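Pathogenicity island protein (Staphylococcus aureus subsp. aureus, PDB 3HL6) is of unknown function but is encoded on a pathogenicity island, probably a mobile genetic element of this bacterium. Local coordinates at residues B[39-44]-B[167-172]; B[102-107]-B[171-176]; B[154-159]-B[179-184]. All blocks are in the same frame, centred on the assembly; numbering follows the deposited sequence.

In the fold
All three contacts use helix 171-184, which serves as a common spine for the parts packed along it. Contact 1 brings the loop between strands 33-37 and 44-49 up to the chain just before this helix, contact 2 sets helix 100-109 against its first turns, and contact 3 sets helix 152-163 against its later turns. The centres of contacts 1 and 2 are about 10 Å apart, and the two touch where Phe-42 CE1 lies 3.8 Å from Val-174 N. Contacts 2 and 3, about 11 Å apart between centres, meet at Met-104 O and Leu-159 CD2, 3.6 Å apart. Contacts 1 and 3 do not touch, their nearest atoms being about 6 Å apart.

Contact 1 of 3, residues B[39-44]-B[167-172]; sequences NDPFDM and NEPVPE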
loop_
_atom_site.group_PDB
_atom_site.type_symbol
_atom_site.label_atom_id
_atom_site.label_comp_id
_atom_site.label_asym_id
_atom_site.label_seq_id
_atom_site.Cartn_x
_atom_site.Cartn_y
_atom_site.Cartn_z
ATOM N N ASN B 39 -2.058 19.395 5.845
ATOM C CA ASN B 39 -3.394 19.536 5.261
ATOM C C ASN B 39 -4.162 18.202 5.247
ATOM O O ASN B 39 -4.786 17.813 4.259
ATOM C CB ASN B 39 -3.314 20.187 3.870
ATOM C CG ASN B 39 -3.849 21.641 3.846
ATOM O OD1 ASN B 39 -4.297 22.187 4.857
ATOM N ND2 ASN B 39 -3.800 22.259 2.674
ATOM N N ASP B 40 -4.076 17.502 6.370
ATOM C CA ASP B 40 -4.837 16.304 6.653
ATOM C C ASP B 40 -6.260 16.730 6.894
ATOM O O ASP B 40 -6.529 17.384 7.895
ATOM C CB ASP B 40 -4.291 15.713 7.951
ATOM C CG ASP B 40 -4.899 14.366 8.304
ATOM O OD1 ASP B 40 -5.895 13.949 7.666
ATOM O OD2 ASP B 40 -4.354 13.735 9.241
ATOM N N PRO B 41 -7.195 16.327 6.027
ATOM C CA PRO B 41 -8.511 16.879 6.262
ATOM C C PRO B 41 -9.125 16.370 7.564
ATOM O O PRO B 41 -10.178 16.843 7.951
ATOM C CB PRO B 41 -9.322 16.396 5.058
ATOM C CG PRO B 41 -8.645 15.187 4.569
ATOM C CD PRO B 41 -7.174 15.368 4.904
ATOM N N PHE B 42 -8.481 15.418 8.239
ATOM C CA PHE B 42 -9.073 14.780 9.402
ATOM C C PHE B 42 -8.259 15.176 10.590
ATOM O O PHE B 42 -8.623 14.875 11.724
ATOM C CB PHE B 42 -9.012 13.246 9.286
ATOM C CG PHE B 42 -10.190 12.630 8.584
ATOM C CD1 PHE B 42 -11.377 12.425 9.253
ATOM C CD2 PHE B 42 -10.094 12.245 7.269
ATOM C CE1 PHE B 42 -12.461 11.847 8.616
ATOM C CE2 PHE B 42 -11.180 11.656 6.610
ATOM C CZ PHE B 42 -12.363 11.463 7.289
ATOM N N ASP B 43 -7.126 15.820 10.314
ATOM C CA ASP B 43 -6.398 16.556 11.316
ATOM C C ASP B 43 -5.899 15.656 12.440
ATOM O O ASP B 43 -6.107 15.930 13.622
ATOM C CB ASP B 43 -7.319 17.591 11.894
ATOM C CG ASP B 43 -6.587 18.800 12.387
ATOM O OD1 ASP B 43 -5.349 18.726 12.595
ATOM O OD2 ASP B 43 -7.282 19.827 12.562
ATOM N N MET B 44 -5.235 14.573 12.077
ATOM C CA MET B 44 -4.913 13.568 13.067
ATOM C C MET B 44 -3.558 13.878 13.652
ATOM O O MET B 44 -2.692 14.431 12.968
ATOM C CB MET B 44 -4.915 12.168 12.444
ATOM C CG MET B 44 -6.298 11.660 12.078
ATOM S SD MET B 44 -6.171 10.221 10.995
ATOM C CE MET B 44 -7.883 9.816 10.664
ATOM N N ASN B 167 -9.771 11.147 0.283
ATOM C CA ASN B 167 -9.391 12.527 -0.019
ATOM C C ASN B 167 -10.622 13.416 -0.115
ATOM O O ASN B 167 -11.628 13.031 -0.716
ATOM C CB ASN B 167 -8.527 12.621 -1.294
ATOM C CG ASN B 167 -7.170 11.929 -1.142
ATOM O OD1 ASN B 167 -6.666 11.732 -0.034
ATOM N ND2 ASN B 167 -6.585 11.556 -2.262
ATOM N N GLU B 168 -10.539 14.585 0.518
ATOM C CA GLU B 168 -11.651 15.540 0.567
ATOM C C GLU B 168 -12.948 14.966 1.127
ATOM O O GLU B 168 -13.971 14.962 0.457
ATOM C CB GLU B 168 -11.905 16.147 -0.816
ATOM C CG GLU B 168 -10.755 17.001 -1.326
ATOM C CD GLU B 168 -11.018 17.508 -2.726
ATOM O OE1 GLU B 168 -11.958 16.981 -3.379
ATOM O OE2 GLU B 168 -10.297 18.435 -3.180
ATOM N N PRO B 169 -12.919 14.505 2.383
ATOM C CA PRO B 169 -14.160 13.968 2.926
ATOM C C PRO B 169 -15.188 15.055 3.203
ATOM O O PRO B 169 -14.877 16.114 3.768
ATOM C CB PRO B 169 -13.713 13.319 4.233
ATOM C CG PRO B 169 -12.495 14.105 4.636
ATOM C CD PRO B 169 -11.804 14.444 3.352
ATOM N N VAL B 170 -16.421 14.754 2.821
ATOM C CA VAL B 170 -17.622 15.456 3.236
ATOM C C VAL B 170 -17.619 15.710 4.747
ATOM O O VAL B 170 -17.119 14.897 5.509
ATOM C CB VAL B 170 -18.822 14.575 2.847
ATOM C CG1 VAL B 170 -20.142 15.234 3.250
ATOM C CG2 VAL B 170 -18.792 14.269 1.322
ATOM N N PRO B 171 -18.162 16.860 5.192
ATOM C CA PRO B 171 -17.919 17.271 6.582
ATOM C C PRO B 171 -18.467 16.266 7.580
ATOM O O PRO B 171 -18.072 16.268 8.743
ATOM C CB PRO B 171 -18.704 18.578 6.698
ATOM C CG PRO B 171 -18.872 19.062 5.283
ATOM C CD PRO B 171 -19.012 17.832 4.469
ATOM N N GLU B 172 -19.378 15.415 7.120
ATOM C CA GLU B 172 -20.090 14.486 7.997
ATOM C C GLU B 172 -19.250 13.265 8.380
ATOM O O GLU B 172 -19.488 12.631 9.408
ATOM C CB GLU B 172 -21.395 14.032 7.341
ATOM C CG GLU B 172 -22.453 15.140 7.203
ATOM C CD GLU B 172 -22.747 15.503 5.759
ATOM O OE1 GLU B 172 -21.862 15.328 4.905
ATOM O OE2 GLU B 172 -23.868 15.963 5.462
#
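Pro-169 meets two neighbouring residues at once, Pro-41 and Phe-42, using different atoms of its ring for each. Its CD lies 3.5 Å from Pro-41 CG, and the two proline rings cross at about a right angle. CG of Pro-169 approaches the outer end of the phenyl ring, 3.4 Å from Phe-42 CE2, at an oblique angle, while CB of Pro-169 lies 3.8 Å from Phe-42 CZ. With CG anti to the carbonyl carbon (chi1 -88°), the Phe-42 ring reaches over to Pro-169, and it also touches Ala-163 and Leu-177 of two helices. Rigid proline rings and a flat phenyl ring suit a contact made of carbon alone, offering apolar surfaces with little freedom to lose. The turn that holds Pro-41 and Phe-42 in place joins strands 33-37 and 44-49, antiparallel neighbours in the mixed sheet, as a beta hairpin. It is a type I turn from Asp-40 to Asp-43, in which the fixed phi of proline suits the second position, and Asp-43 N donates to Asp-40 O at 2.9 Å. The buried Asp-40 carboxylate holds the loop from inside. OD1 of Asp-40 accepts from Phe-42 N at 3.0 Å to make an Asx turn, and OD2 of Asp-40 accepts from Met-44 N at 3.1 Å, both from well above the carboxylate plane. Tyr-46 OH is a further partner of OD2. Beyond Pro-169, Val-170 takes the N-cap position of helix 171-184.

Contact 2 of 3, residues B[102-107]-B[171-176]; sequences DMMASQ and PELVEG
The backbone bond from Glu-175 N to Pro-171 O, 2.7 Å, belongs to the opening turn of helix 171-184, the turn that presents Leu-173 to Met-104 and Ala-105. No hydrogen bond crosses between the two segments; what joins them is apolar. Leu-173 points toward helix 100-109 and meets two consecutive residues there, Met-104 with its branch point CG and Ala-105 with one methyl, CD1. Its CG lies 3.9 Å from Met-104 SD, the two side chains running past each other in opposite directions, and its CD1 lies 4.0 Å from Ala-105 CB and equally near that residue's CA. Met-104 leaves its helix fully extended, CG anti to the backbone N (chi1 178°) and the later torsions also near 180°, which carries the sulfur out to the leucine. A long, flexible, unbranched thioether suits this reach. Ala-105 does the reverse: its methyl is small enough to let CD1 of Leu-173 come near the backbone of helix 100-109. Beyond these pairs, Met-104 is touched by Leu-159 of helix 152-163, by Ile-166 and by Phe-42 of the hairpin loop, Leu-173 and Ala-105 by Tyr-208 of helix 191-208, whose hydroxyl is hydrogen-bonded to Asp-102 OD1.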
loop_
_atom_site.group_PDB
_atom_site.type_symbol
_atom_site.label_atom_id
_atom_site.label_comp_id
_atom_site.label_asym_id
_atom_site.label_seq_id
_atom_site.Cartn_x
_atom_site.Cartn_y
_atom_site.Cartn_z
ATOM N N ASP B 102 -18.507 5.790 1.540
ATOM C CA ASP B 102 -19.688 5.053 1.989
ATOM C C ASP B 102 -19.333 3.896 2.913
ATOM O O ASP B 102 -20.083 3.579 3.849
ATOM C CB ASP B 102 -20.461 4.488 0.809
ATOM C CG ASP B 102 -21.078 5.566 -0.036
ATOM O OD1 ASP B 102 -21.276 6.668 0.507
ATOM O OD2 ASP B 102 -21.350 5.297 -1.226
ATOM N N MET B 103 -18.188 3.276 2.665
ATOM C CA MET B 103 -17.722 2.274 3.586
ATOM C C MET B 103 -17.586 2.851 4.978
ATOM O O MET B 103 -17.987 2.205 5.966
ATOM C CB MET B 103 -16.414 1.668 3.143
ATOM C CG MET B 103 -16.016 0.518 4.044
ATOM S SD MET B 103 -17.095 -0.913 3.901
ATOM C CE MET B 103 -16.412 -2.018 5.137
ATOM N N MET B 104 -17.039 4.062 5.069
ATOM C CA MET B 104 -16.813 4.658 6.382
ATOM C C MET B 104 -18.139 5.134 6.970
ATOM O O MET B 104 -18.413 4.925 8.143
ATOM C CB MET B 104 -15.766 5.770 6.298
ATOM C CG MET B 104 -15.499 6.474 7.589
ATOM S SD MET B 104 -14.328 7.854 7.541
ATOM C CE MET B 104 -14.307 8.202 9.282
ATOM N N ALA B 105 -18.977 5.748 6.134
ATOM C CA ALA B 105 -20.309 6.205 6.539
ATOM C C ALA B 105 -21.161 5.060 7.076
ATOM O O ALA B 105 -21.884 5.198 8.076
ATOM C CB ALA B 105 -21.011 6.875 5.363
ATOM N N SER B 106 -21.072 3.926 6.395
ATOM C CA SER B 106 -21.682 2.682 6.866
ATOM C C SER B 106 -21.239 2.331 8.255
ATOM O O SER B 106 -22.061 2.224 9.150
ATOM C CB SER B 106 -21.305 1.547 5.940
ATOM O OG SER B 106 -22.347 0.613 5.928
ATOM N N GLN B 107 -19.930 2.177 8.447
ATOM C CA GLN B 107 -19.410 1.792 9.755
ATOM C C GLN B 107 -19.762 2.774 10.851
ATOM O O GLN B 107 -19.880 2.398 12.008
ATOM C CB GLN B 107 -17.898 1.631 9.716
ATOM C CG GLN B 107 -17.453 0.506 8.849
ATOM C CD GLN B 107 -18.033 -0.814 9.283
ATOM O OE1 GLN B 107 -18.143 -1.104 10.480
ATOM N NE2 GLN B 107 -18.410 -1.632 8.314
ATOM N N PRO B 171 -18.162 16.860 5.192
ATOM C CA PRO B 171 -17.919 17.271 6.582
ATOM C C PRO B 171 -18.467 16.266 7.580
ATOM O O PRO B 171 -18.072 16.268 8.743
ATOM C CB PRO B 171 -18.704 18.578 6.698
ATOM C CG PRO B 171 -18.872 19.062 5.283
ATOM C CD PRO B 171 -19.012 17.832 4.469
ATOM N N GLU B 172 -19.378 15.415 7.120
ATOM C CA GLU B 172 -20.090 14.486 7.997
ATOM C C GLU B 172 -19.250 13.265 8.380
ATOM O O GLU B 172 -19.488 12.631 9.408
ATOM C CB GLU B 172 -21.395 14.032 7.341
ATOM C CG GLU B 172 -22.453 15.140 7.203
ATOM C CD GLU B 172 -22.747 15.503 5.759
ATOM O OE1 GLU B 172 -21.862 15.328 4.905
ATOM O OE2 GLU B 172 -23.868 15.963 5.462
ATOM N N LEU B 173 -18.261 12.935 7.571
ATOM C CA LEU B 173 -17.276 11.979 8.013
ATOM C C LEU B 173 -16.317 12.599 9.038
ATOM O O LEU B 173 -16.122 12.062 10.123
ATOM C CB LEU B 173 -16.530 11.423 6.805
ATOM C CG LEU B 173 -17.080 10.173 6.114
ATOM C CD1 LEU B 173 -18.492 9.782 6.587
ATOM C CD2 LEU B 173 -17.033 10.382 4.629
ATOM N N VAL B 174 -15.746 13.750 8.711
ATOM C CA VAL B 174 -15.012 14.562 9.689
ATOM C C VAL B 174 -15.718 14.788 11.037
ATOM O O VAL B 174 -15.183 14.466 12.083
ATOM C CB VAL B 174 -14.614 15.928 9.097
ATOM C CG1 VAL B 174 -13.450 16.483 9.843
ATOM C CG2 VAL B 174 -14.271 15.800 7.603
ATOM N N GLU B 175 -16.910 15.362 11.043
ATOM C CA GLU B 175 -17.566 15.630 12.310
ATOM C C GLU B 175 -17.892 14.294 13.005
ATOM O O GLU B 175 -17.647 14.123 14.204
ATOM C CB GLU B 175 -18.814 16.481 12.076
ATOM C CG GLU B 175 -19.522 16.968 13.351
ATOM C CD GLU B 175 -18.635 17.872 14.215
ATOM O OE1 GLU B 175 -17.563 18.307 13.711
ATOM O OE2 GLU B 175 -19.017 18.144 15.394
ATOM N N GLY B 176 -18.428 13.342 12.246
ATOM C CA GLY B 176 -18.642 11.983 12.753
ATOM C C GLY B 176 -17.491 11.349 13.504
ATOM O O GLY B 176 -17.664 10.842 14.612
#

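Contact 3 of 3, residues B[154-159]-B[179-184]; sequences ANIEML and LVTEFV
Ile-156 is the first residue of segment 154-159 to meet helix 171-184, and it reaches three residues there, using the CG1-CD1 arm for Val-180 and Val-184 and CG2 for Thr-181. The longer arm leaves with CG1 anti to the carbonyl carbon (chi1 -67°) and extends on to CD1, which lies 3.4 Å from Val-180 CG1 and 3.9 Å from Val-184 CG2. Ile-156 runs alongside each valine side chain, pointing the opposite way to it. CG2 of Ile-156 stands 4.0 Å from Thr-181 CG2. The long arm thus meets valines one turn apart and the short arm the residue after Val-180, so a branched aliphatic chain serves three partners at once. Thr-181 can offer its methyl here because its hydroxyl occupies the crowded position between backbone N and carbonyl carbon (chi1 61°), where OG1 is hydrogen-bonded to the carbonyl oxygens of Leu-177 and Lys-178. Its polar end is thereby satisfied within its own helix. Next, Glu-157 OE2 is bonded to Glu-69 N of strand 68-71. Leu-159 points toward helix 171-184 without touching segment 179-184, and packs on Gln-107 of helix 100-109. Phe-114 of helix 112-121 packs on both Ile-156 and Val-180. The segment axes approach to 11.0 Å at 144°; helices 152-163 and 171-184, consecutive in the chain, are the two arms of a roughly antiparallel helical hairpin, joined by the short loop before Pro-171.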
loop_
_atom_site.group_PDB
_atom_site.type_symbol
_atom_site.label_atom_id
_atom_site.label_comp_id
_atom_site.label_asym_id
_atom_site.label_seq_id
_atom_site.Cartn_x
_atom_site.Cartn_y
_atom_site.Cartn_z
ATOM N N ALA B 154 -12.266 -1.087 18.745
ATOM C CA ALA B 154 -11.981 -1.799 17.503
ATOM C C ALA B 154 -12.674 -1.112 16.350
ATOM O O ALA B 154 -12.105 -0.903 15.300
ATOM C CB ALA B 154 -12.457 -3.244 17.595
ATOM N N ASN B 155 -13.936 -0.784 16.556
ATOM C CA ASN B 155 -14.715 -0.049 15.583
ATOM C C ASN B 155 -14.099 1.305 15.189
ATOM O O ASN B 155 -13.935 1.609 14.019
ATOM C CB ASN B 155 -16.105 0.155 16.160
ATOM C CG ASN B 155 -17.026 -0.938 15.777
ATOM O OD1 ASN B 155 -17.253 -1.136 14.585
ATOM N ND2 ASN B 155 -17.556 -1.700 16.768
ATOM N N ILE B 156 -13.765 2.104 16.187
ATOM C CA ILE B 156 -13.131 3.388 15.949
ATOM C C ILE B 156 -11.806 3.230 15.200
ATOM O O ILE B 156 -11.497 4.006 14.273
ATOM C CB ILE B 156 -12.990 4.188 17.246
ATOM C CG1 ILE B 156 -14.390 4.573 17.729
ATOM C CG2 ILE B 156 -12.206 5.442 16.991
ATOM C CD1 ILE B 156 -14.467 5.014 19.160
ATOM N N GLU B 157 -11.065 2.181 15.550
ATOM C CA GLU B 157 -9.737 1.994 14.962
ATOM C C GLU B 157 -9.912 1.796 13.489
ATOM O O GLU B 157 -9.195 2.360 12.654
ATOM C CB GLU B 157 -8.993 0.823 15.602
ATOM C CG GLU B 157 -8.478 1.145 16.990
ATOM C CD GLU B 157 -7.773 -0.029 17.652
ATOM O OE1 GLU B 157 -7.958 -1.177 17.199
ATOM O OE2 GLU B 157 -7.017 0.207 18.630
ATOM N N MET B 158 -10.924 1.028 13.170
ATOM C CA MET B 158 -11.226 0.737 11.792
ATOM C C MET B 158 -11.779 1.956 11.014
ATOM O O MET B 158 -11.402 2.190 9.882
ATOM C CB MET B 158 -12.159 -0.466 11.743
ATOM C CG MET B 158 -12.220 -1.058 10.405
ATOM S SD MET B 158 -13.901 -0.881 9.860
ATOM C CE MET B 158 -14.228 -2.603 9.343
ATOM N N LEU B 159 -12.648 2.740 11.641
ATOM C CA LEU B 159 -12.982 4.088 11.140
ATOM C C LEU B 159 -11.730 4.903 10.876
ATOM O O LEU B 159 -11.570 5.483 9.819
ATOM C CB LEU B 159 -13.913 4.828 12.117
ATOM C CG LEU B 159 -15.358 4.308 12.163
ATOM C CD1 LEU B 159 -16.113 4.896 13.328
ATOM C CD2 LEU B 159 -16.053 4.611 10.852
ATOM N N LEU B 179 -16.731 13.319 16.888
ATOM C CA LEU B 179 -17.674 13.123 18.008
ATOM C C LEU B 179 -17.532 11.752 18.680
ATOM O O LEU B 179 -17.713 11.578 19.894
ATOM C CB LEU B 179 -19.125 13.270 17.550
ATOM C CG LEU B 179 -19.609 14.486 16.763
ATOM C CD1 LEU B 179 -20.802 14.116 15.863
ATOM C CD2 LEU B 179 -19.972 15.613 17.722
ATOM N N VAL B 180 -17.236 10.763 17.866
ATOM C CA VAL B 180 -17.023 9.439 18.378
ATOM C C VAL B 180 -15.696 9.411 19.123
ATOM O O VAL B 180 -15.604 8.837 20.203
ATOM C CB VAL B 180 -17.066 8.427 17.227
ATOM C CG1 VAL B 180 -16.608 7.139 17.689
ATOM C CG2 VAL B 180 -18.550 8.297 16.707
ATOM N N THR B 181 -14.664 10.050 18.576
ATOM C CA THR B 181 -13.383 9.974 19.258
ATOM C C THR B 181 -13.382 10.825 20.529
ATOM O O THR B 181 -12.689 10.513 21.490
ATOM C CB THR B 181 -12.158 10.285 18.344
ATOM O OG1 THR B 181 -12.256 11.599 17.838
ATOM C CG2 THR B 181 -12.160 9.405 17.149
ATOM N N GLU B 182 -14.191 11.873 20.549
ATOM C CA GLU B 182 -14.347 12.657 21.766
ATOM C C GLU B 182 -15.058 11.886 22.871
ATOM O O GLU B 182 -14.568 11.780 24.003
ATOM C CB GLU B 182 -15.099 13.961 21.490
ATOM C CG GLU B 182 -15.162 14.850 22.710
ATOM C CD GLU B 182 -15.900 16.163 22.461
ATOM O OE1 GLU B 182 -16.388 16.399 21.324
ATOM O OE2 GLU B 182 -15.999 16.960 23.424
ATOM N N PHE B 183 -16.229 11.367 22.531
ATOM C CA PHE B 183 -17.059 10.636 23.466
ATOM C C PHE B 183 -16.285 9.613 24.272
ATOM O O PHE B 183 -16.586 9.361 25.434
ATOM C CB PHE B 183 -18.164 9.947 22.693
ATOM C CG PHE B 183 -19.064 9.094 23.534
ATOM C CD1 PHE B 183 -19.027 7.700 23.424
ATOM C CD2 PHE B 183 -19.988 9.671 24.394
ATOM C CE1 PHE B 183 -19.881 6.905 24.169
ATOM C CE2 PHE B 183 -20.846 8.871 25.153
ATOM C CZ PHE B 183 -20.794 7.485 25.039
ATOM N N VAL B 184 -15.279 9.014 23.659
ATOM C CA VAL B 184 -14.564 7.942 24.319
ATOM C C VAL B 184 -13.402 8.382 25.224
ATOM O O VAL B 184 -13.011 7.639 26.126
ATOM C CB VAL B 184 -14.113 6.886 23.300
ATOM C CG1 VAL B 184 -13.094 5.972 23.920
ATOM C CG2 VAL B 184 -15.320 6.102 22.822
#